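Local coordinates for protein Tetur07g02040 (PDB 6BDJ) that probably cleaves catechol-type aromatic rings as an iron(III)-dependent intradiol dioxygenase of a spider mite, incorporating both atoms of molecular oxygen, at residues L65-N70 and G162-D167; L69-F74 and K81-Y86. All coordinates share one frame; numbering follows the deposited sequence.

Contact 1. Residues L65-N70 and G162-D167; sequences LNVTLN and GQIFFD
Leu65 lays one methyl, CD2, against the Phe166 ring, 3.8 Å from CE1 and nearly as near to CZ, while its other branch lies farther off. The two side chains reach for each other from opposite directions: the leucine CG lies anti to the backbone N (chi1 171°) and carries the methyls inward, where the methyl meets the ring obliquely. Ile164, two residues before Phe166, makes the second meeting point, with Val67 and Leu69 farther along the other strand. The isoleucine is extended about chi2 (169°), and its tip CD1 abuts a pair of methyls from the facing strand: CD2 of Leu69 at 4.2 Å and, more loosely, CG1 of Val67 at 4.5 Å. These contacts are wholly apolar, spanning strand segments whose axes come no closer than 11.4 Å, their directions 128° apart, as expected of opposed layers in the β-sandwich of intradiol dioxygenases. Gln163, on the other side of its strand from Ile164, packs on the iron ligands His147 and His149. Around the contact, strand 148-154 supports Ile164 and Phe166 through Ile148, Leu222 of strand 218-226 packs on both Leu69 and Ile164, and strand 130-136 flanks residues 65-70.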
ATOM      1  N   LEU A  65      10.733   6.849   0.300  1.00 79.50           N
ATOM      2  CA  LEU A  65       9.572   7.161   1.111  1.00 77.76           C
ATOM      3  C   LEU A  65       9.525   6.196   2.269  1.00 72.05           C
ATOM      4  O   LEU A  65       9.529   4.997   2.057  1.00 68.74           O
ATOM      5  CB  LEU A  65       8.304   6.987   0.293  1.00 78.59           C
ATOM      6  CG  LEU A  65       6.944   7.057   0.992  1.00 77.69           C
ATOM      7  CD1 LEU A  65       6.782   8.340   1.791  1.00 80.97           C
ATOM      8  CD2 LEU A  65       5.825   6.973  -0.046  1.00 78.00           C
ATOM      9  N   ASN A  66       9.485   6.722   3.485  1.00 71.70           N
ATOM     10  CA  ASN A  66       9.206   5.937   4.684  1.00 69.95           C
ATOM     11  C   ASN A  66       7.722   5.993   5.019  1.00 67.08           C
ATOM     12  O   ASN A  66       7.166   7.069   5.267  1.00 68.44           O
ATOM     13  CB  ASN A  66      10.001   6.466   5.871  1.00 73.61           C
ATOM     14  CG  ASN A  66      11.496   6.232   5.732  1.00 74.53           C
ATOM     15  OD1 ASN A  66      11.949   5.353   5.006  1.00 72.97           O
ATOM     16  ND2 ASN A  66      12.274   7.035   6.438  1.00 77.32           N
ATOM     17  N   VAL A  67       7.096   4.827   5.056  1.00 64.07           N
ATOM     18  CA  VAL A  67       5.674   4.697   5.307  1.00 63.76           C
ATOM     19  C   VAL A  67       5.482   4.173   6.727  1.00 66.29           C
ATOM     20  O   VAL A  67       5.874   3.052   7.021  1.00 65.76           O
ATOM     21  CB  VAL A  67       5.049   3.718   4.288  1.00 60.58           C
ATOM     22  CG1 VAL A  67       3.607   3.364   4.659  1.00 59.64           C
ATOM     23  CG2 VAL A  67       5.087   4.303   2.881  1.00 59.47           C
ATOM     24  N   THR A  68       4.890   4.991   7.600  1.00 70.40           N
ATOM     25  CA  THR A  68       4.575   4.579   8.963  1.00 72.62           C
ATOM     26  C   THR A  68       3.064   4.461   9.048  1.00 74.01           C
ATOM     27  O   THR A  68       2.344   5.403   8.709  1.00 73.26           O
ATOM     28  CB  THR A  68       5.096   5.597   9.992  1.00 78.07           C
ATOM     29  OG1 THR A  68       6.524   5.678   9.897  1.00 78.19           O
ATOM     30  CG2 THR A  68       4.718   5.214  11.427  1.00 80.23           C
ATOM     31  N   LEU A  69       2.592   3.281   9.450  1.00 73.53           N
ATOM     32  CA  LEU A  69       1.175   3.029   9.674  1.00 72.94           C
ATOM     33  C   LEU A  69       0.942   2.779  11.144  1.00 74.19           C
ATOM     34  O   LEU A  69       1.650   1.968  11.738  1.00 74.94           O
ATOM     35  CB  LEU A  69       0.712   1.795   8.915  1.00 72.46           C
ATOM     36  CG  LEU A  69       0.957   1.743   7.410  1.00 72.68           C
ATOM     37  CD1 LEU A  69       0.081   0.664   6.800  1.00 72.47           C
ATOM     38  CD2 LEU A  69       0.649   3.056   6.725  1.00 75.08           C
ATOM     39  N   ASN A  70      -0.051   3.460  11.718  1.00 74.44           N
ATOM     40  CA  ASN A  70      -0.415   3.299  13.127  1.00 75.77           C
ATOM     41  C   ASN A  70      -1.807   2.668  13.178  1.00 73.63           C
ATOM     42  O   ASN A  70      -2.762   3.238  12.654  1.00 71.21           O
ATOM     43  CB  ASN A  70      -0.375   4.653  13.838  1.00 79.14           C
ATOM     44  CG  ASN A  70       1.013   5.299  13.790  1.00 81.56           C
ATOM     45  OD1 ASN A  70       2.007   4.737  14.283  1.00 83.27           O
ATOM     46  ND2 ASN A  70       1.088   6.484  13.188  1.00 81.89           N
ATOM     47  N   GLY A 162      -6.757  -2.666   2.000  1.00 45.31           N
ATOM     48  CA  GLY A 162      -6.965  -1.316   1.512  1.00 46.18           C
ATOM     49  C   GLY A 162      -5.892  -0.840   0.579  1.00 46.45           C
ATOM     50  O   GLY A 162      -5.088  -1.633   0.047  1.00 44.84           O
ATOM     51  N   GLN A 163      -5.965   0.462   0.329  1.00 49.21           N
ATOM     52  CA  GLN A 163      -5.057   1.157  -0.548  1.00 48.83           C
ATOM     53  C   GLN A 163      -4.747   2.508   0.042  1.00 51.30           C
ATOM     54  O   GLN A 163      -5.621   3.168   0.579  1.00 53.77           O
ATOM     55  CB  GLN A 163      -5.661   1.301  -1.934  1.00 49.67           C
ATOM     56  CG  GLN A 163      -5.714  -0.026  -2.673  1.00 49.12           C
ATOM     57  CD  GLN A 163      -6.203   0.075  -4.107  1.00 49.49           C
ATOM     58  OE1 GLN A 163      -6.092   1.131  -4.747  1.00 49.39           O
ATOM     59  NE2 GLN A 163      -6.733  -1.031  -4.623  1.00 47.28           N
ATOM     60  N   ILE A 164      -3.483   2.892  -0.077  1.00 52.84           N
ATOM     61  CA  ILE A 164      -2.962   4.158   0.393  1.00 56.63           C
ATOM     62  C   ILE A 164      -2.862   5.082  -0.816  1.00 58.71           C
ATOM     63  O   ILE A 164      -2.269   4.729  -1.835  1.00 60.24           O
ATOM     64  CB  ILE A 164      -1.575   3.963   1.017  1.00 59.47           C
ATOM     65  CG1 ILE A 164      -1.637   2.921   2.136  1.00 59.30           C
ATOM     66  CG2 ILE A 164      -1.035   5.285   1.539  1.00 62.40           C
ATOM     67  CD1 ILE A 164      -0.303   2.439   2.649  1.00 60.04           C
ATOM     68  N   PHE A 165      -3.431   6.272  -0.692  1.00 60.07           N
ATOM     69  CA  PHE A 165      -3.391   7.284  -1.744  1.00 61.89           C
ATOM     70  C   PHE A 165      -2.536   8.464  -1.307  1.00 64.83           C
ATOM     71  O   PHE A 165      -2.182   8.598  -0.142  1.00 63.26           O
ATOM     72  CB  PHE A 165      -4.821   7.703  -2.085  1.00 61.52           C
ATOM     73  CG  PHE A 165      -5.659   6.565  -2.607  1.00 59.26           C
ATOM     74  CD1 PHE A 165      -5.493   6.116  -3.899  1.00 58.96           C
ATOM     75  CD2 PHE A 165      -6.560   5.893  -1.790  1.00 57.60           C
ATOM     76  CE1 PHE A 165      -6.226   5.041  -4.394  1.00 58.34           C
ATOM     77  CE2 PHE A 165      -7.313   4.824  -2.270  1.00 57.10           C
ATOM     78  CZ  PHE A 165      -7.159   4.407  -3.585  1.00 58.43           C
ATOM     79  N   PHE A 166      -2.216   9.313  -2.273  1.00 69.44           N
ATOM     80  CA  PHE A 166      -1.366  10.497  -2.056  1.00 73.39           C
ATOM     81  C   PHE A 166      -2.122  11.772  -2.370  1.00 79.45           C
ATOM     82  O   PHE A 166      -3.014  11.790  -3.248  1.00 79.67           O
ATOM     83  CB  PHE A 166      -0.109  10.378  -2.892  1.00 72.17           C
ATOM     84  CG  PHE A 166       0.703   9.177  -2.525  1.00 66.85           C
ATOM     85  CD1 PHE A 166       1.637   9.257  -1.512  1.00 66.80           C
ATOM     86  CD2 PHE A 166       0.449   7.943  -3.106  1.00 63.21           C
ATOM     87  CE1 PHE A 166       2.383   8.140  -1.127  1.00 64.68           C
ATOM     88  CE2 PHE A 166       1.173   6.819  -2.724  1.00 60.29           C
ATOM     89  CZ  PHE A 166       2.145   6.923  -1.728  1.00 60.84           C
ATOM     90  N   ASP A 167      -1.785  12.840  -1.640  1.00 84.75           N
ATOM     91  CA  ASP A 167      -2.433  14.134  -1.884  1.00 90.16           C
ATOM     92  C   ASP A 167      -1.983  14.619  -3.254  1.00 93.54           C
ATOM     93  O   ASP A 167      -0.844  14.342  -3.662  1.00 95.29           O
ATOM     94  CB  ASP A 167      -2.161  15.150  -0.756  1.00 92.87           C
ATOM     95  CG  ASP A 167      -0.723  15.626  -0.728  1.00 96.79           C
ATOM     96  OD1 ASP A 167       0.148  14.841  -0.294  1.00 96.08           O
ATOM     97  OD2 ASP A 167      -0.458  16.785  -1.152  1.00101.08           O
TER

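Contact 2. Residues L69-F74 and K81-Y86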
ATOM      1  N   LEU A  69       2.592   3.281   9.450  1.00 73.53           N
ATOM      2  CA  LEU A  69       1.175   3.029   9.674  1.00 72.94           C
ATOM      3  C   LEU A  69       0.942   2.779  11.144  1.00 74.19           C
ATOM      4  O   LEU A  69       1.650   1.968  11.738  1.00 74.94           O
ATOM      5  CB  LEU A  69       0.712   1.795   8.915  1.00 72.46           C
ATOM      6  CG  LEU A  69       0.957   1.743   7.410  1.00 72.68           C
ATOM      7  CD1 LEU A  69       0.081   0.664   6.800  1.00 72.47           C
ATOM      8  CD2 LEU A  69       0.649   3.056   6.725  1.00 75.08           C
ATOM      9  N   ASN A  70      -0.051   3.460  11.718  1.00 74.44           N
ATOM     10  CA  ASN A  70      -0.415   3.299  13.127  1.00 75.77           C
ATOM     11  C   ASN A  70      -1.807   2.668  13.178  1.00 73.63           C
ATOM     12  O   ASN A  70      -2.762   3.238  12.654  1.00 71.21           O
ATOM     13  CB  ASN A  70      -0.375   4.653  13.838  1.00 79.14           C
ATOM     14  CG  ASN A  70       1.013   5.299  13.790  1.00 81.56           C
ATOM     15  OD1 ASN A  70       2.007   4.737  14.283  1.00 83.27           O
ATOM     16  ND2 ASN A  70       1.088   6.484  13.188  1.00 81.89           N
ATOM     17  N   LEU A  71      -1.893   1.440  13.707  1.00 72.68           N
ATOM     18  CA  LEU A  71      -3.144   0.681  13.753  1.00 74.58           C
ATOM     19  C   LEU A  71      -3.760   0.799  15.140  1.00 78.01           C
ATOM     20  O   LEU A  71      -3.071   0.578  16.150  1.00 78.74           O
ATOM     21  CB  LEU A  71      -2.940  -0.812  13.460  1.00 75.30           C
ATOM     22  CG  LEU A  71      -2.367  -1.303  12.111  1.00 74.79           C
ATOM     23  CD1 LEU A  71      -2.663  -2.786  11.931  1.00 74.80           C
ATOM     24  CD2 LEU A  71      -2.874  -0.533  10.897  1.00 75.99           C
ATOM     25  N   VAL A  72      -5.054   1.127  15.170  1.00 77.38           N
ATOM     26  CA  VAL A  72      -5.871   1.004  16.394  1.00 82.96           C
ATOM     27  C   VAL A  72      -7.070   0.097  16.153  1.00 84.40           C
ATOM     28  O   VAL A  72      -7.533  -0.036  15.020  1.00 85.73           O
ATOM     29  CB  VAL A  72      -6.334   2.369  16.956  1.00 84.12           C
ATOM     30  CG1 VAL A  72      -5.131   3.179  17.418  1.00 86.07           C
ATOM     31  CG2 VAL A  72      -7.140   3.154  15.936  1.00 81.73           C
ATOM     32  N   ASP A  73      -7.539  -0.551  17.213  1.00 88.85           N
ATOM     33  CA  ASP A  73      -8.803  -1.296  17.177  1.00 90.59           C
ATOM     34  C   ASP A  73      -9.921  -0.270  17.138  1.00 91.09           C
ATOM     35  O   ASP A  73      -9.991   0.610  17.990  1.00 92.87           O
ATOM     36  CB  ASP A  73      -8.951  -2.231  18.401  1.00 95.43           C
ATOM     37  CG  ASP A  73     -10.234  -3.098  18.368  1.00 96.82           C
ATOM     38  OD1 ASP A  73     -11.242  -2.701  17.743  1.00 95.07           O
ATOM     39  OD2 ASP A  73     -10.245  -4.181  19.001  1.00 98.53           O
ATOM     40  N   PHE A  74     -10.784  -0.408  16.127  1.00 88.53           N
ATOM     41  CA  PHE A  74     -11.967   0.434  15.910  1.00 88.80           C
ATOM     42  C   PHE A  74     -12.863   0.530  17.138  1.00 92.76           C
ATOM     43  O   PHE A  74     -13.403   1.594  17.453  1.00 93.01           O
ATOM     44  CB  PHE A  74     -12.765  -0.168  14.746  1.00 84.60           C
ATOM     45  CG  PHE A  74     -14.139   0.394  14.573  1.00 86.42           C
ATOM     46  CD1 PHE A  74     -14.343   1.771  14.482  1.00 87.14           C
ATOM     47  CD2 PHE A  74     -15.232  -0.457  14.449  1.00 87.55           C
ATOM     48  CE1 PHE A  74     -15.618   2.291  14.320  1.00 87.84           C
ATOM     49  CE2 PHE A  74     -16.507   0.053  14.251  1.00 88.97           C
ATOM     50  CZ  PHE A  74     -16.701   1.430  14.185  1.00 89.33           C
ATOM     51  N   LYS A  81      -1.559  -4.794  18.716  1.00 81.70           N
ATOM     52  CA  LYS A  81      -0.248  -5.370  18.791  1.00 79.89           C
ATOM     53  C   LYS A  81      -0.275  -6.743  18.103  1.00 76.87           C
ATOM     54  O   LYS A  81      -1.329  -7.447  18.107  1.00 79.10           O
ATOM     55  CB  LYS A  81       0.132  -5.482  20.288  1.00 85.47           C
ATOM     56  N   GLY A  82       0.852  -7.095  17.457  1.00 72.48           N
ATOM     57  CA  GLY A  82       0.975  -8.414  16.803  1.00 70.46           C
ATOM     58  C   GLY A  82       0.335  -8.608  15.434  1.00 66.84           C
ATOM     59  O   GLY A  82       0.391  -9.714  14.891  1.00 66.21           O
ATOM     60  N   ALA A  83      -0.266  -7.560  14.868  1.00 65.25           N
ATOM     61  CA  ALA A  83      -0.912  -7.667  13.553  1.00 63.22           C
ATOM     62  C   ALA A  83       0.157  -7.663  12.444  1.00 61.49           C
ATOM     63  O   ALA A  83       1.081  -6.841  12.476  1.00 61.50           O
ATOM     64  CB  ALA A  83      -1.882  -6.510  13.335  1.00 61.90           C
ATOM     65  N   LYS A  84       0.041  -8.586  11.488  1.00 59.50           N
ATOM     66  CA  LYS A  84       0.923  -8.618  10.327  1.00 58.57           C
ATOM     67  C   LYS A  84       0.397  -7.638   9.296  1.00 55.22           C
ATOM     68  O   LYS A  84      -0.747  -7.761   8.859  1.00 51.92           O
ATOM     69  CB  LYS A  84       0.999 -10.020   9.711  1.00 61.99           C
ATOM     70  CG  LYS A  84       2.093 -10.887  10.324  1.00 66.79           C
ATOM     71  CD  LYS A  84       1.837 -12.376  10.109  1.00 68.67           C
ATOM     72  CE  LYS A  84       1.966 -12.763   8.647  1.00 65.26           C
ATOM     73  NZ  LYS A  84       2.186 -14.226   8.502  1.00 64.20           N
ATOM     74  N   VAL A  85       1.225  -6.663   8.920  1.00 51.05           N
ATOM     75  CA  VAL A  85       0.868  -5.721   7.847  1.00 47.65           C
ATOM     76  C   VAL A  85       1.700  -6.030   6.623  1.00 44.17           C
ATOM     77  O   VAL A  85       2.926  -5.999   6.697  1.00 42.45           O
ATOM     78  CB  VAL A  85       1.178  -4.285   8.238  1.00 48.01           C
ATOM     79  CG1 VAL A  85       0.772  -3.327   7.118  1.00 47.05           C
ATOM     80  CG2 VAL A  85       0.489  -3.938   9.551  1.00 51.22           C
ATOM     81  N   TYR A  86       1.021  -6.320   5.521  1.00 40.54           N
ATOM     82  CA  TYR A  86       1.647  -6.444   4.237  1.00 39.83           C
ATOM     83  C   TYR A  86       1.448  -5.198   3.401  1.00 40.81           C
ATOM     84  O   TYR A  86       0.351  -4.673   3.333  1.00 41.25           O
ATOM     85  CB  TYR A  86       1.009  -7.570   3.449  1.00 39.81           C
ATOM     86  CG  TYR A  86       1.070  -8.947   4.046  1.00 41.62           C
ATOM     87  CD1 TYR A  86       0.245  -9.290   5.119  1.00 45.17           C
ATOM     88  CD2 TYR A  86       1.916  -9.937   3.525  1.00 41.61           C
ATOM     89  CE1 TYR A  86       0.255 -10.559   5.661  1.00 46.93           C
ATOM     90  CE2 TYR A  86       1.939 -11.222   4.074  1.00 43.59           C
ATOM     91  CZ  TYR A  86       1.089 -11.521   5.139  1.00 46.64           C
ATOM     92  OH  TYR A  86       1.030 -12.777   5.701  1.00 50.42           O
TER
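The backbone N of Ala83 is hydrogen-bonded to Thr125 OG1, which fixes the backbone of Ala83, whose CB meets Leu71. Leu71 is anchored in turn through its own backbone, which hydrogen-bonds with both Ile80 and Gly129. What passes directly between the two segments is apolar. Leu71 CD1 fits into the angle between two methyl groups of the facing segment, 4.1 Å from Ala83 CB and equally far from Val85 CG2. The leucine and valine side chains run past one another with opposed headings, and the touch is made by one end methyl of each. Val85 divides its branches between two leucines: while CG2 goes to Leu71, CG1 stands 4.1 Å from Leu69 CD1, meeting that side chain at a slant. The valine torsion explains the split, since CG1 lies anti to the backbone N (chi1 -179°) and CG2 takes the place anti to the carbonyl carbon. Leu69 and Leu71 share one conformation, with chi2 at -163° in both, and each offers its CD1 to the valine. These two leucines lie on the same face of strand 64-73; across from them Ala83, just before strand 84-88, and Val85 within it both point inward, with Lys84 between them turned away. This is the interior of a β-sandwich, the core fold of intradiol dioxygenases, closed here near one end: the chain leaves strand 64-73, loops across and returns as strand 84-88 in the opposing layer. On the inner side, Val131 of strand 130-136 packs against both Leu69 and Val85, with Phe133 of the same strand also touching the valine.

In the fold
Both contacts are buried and apolar, and both draw on strand 64-73, but they face different strands of the opposing layer. Contact 1 lies nearer the centre of the chain and joins that strand to 157-166, beside the iron-ligand histidines; it includes an aromatic ring. Contact 2, whose centre is about 13 Å from that of contact 1, joins the later part of the strand to the loop and strand 81-86 by aliphatic groups alone. Leu69 serves both, with one methyl directed into each. Their sequence span differs as well: contact 1 brings together residues more than ninety positions apart, whereas contact 2 joins segments separated by only six residues.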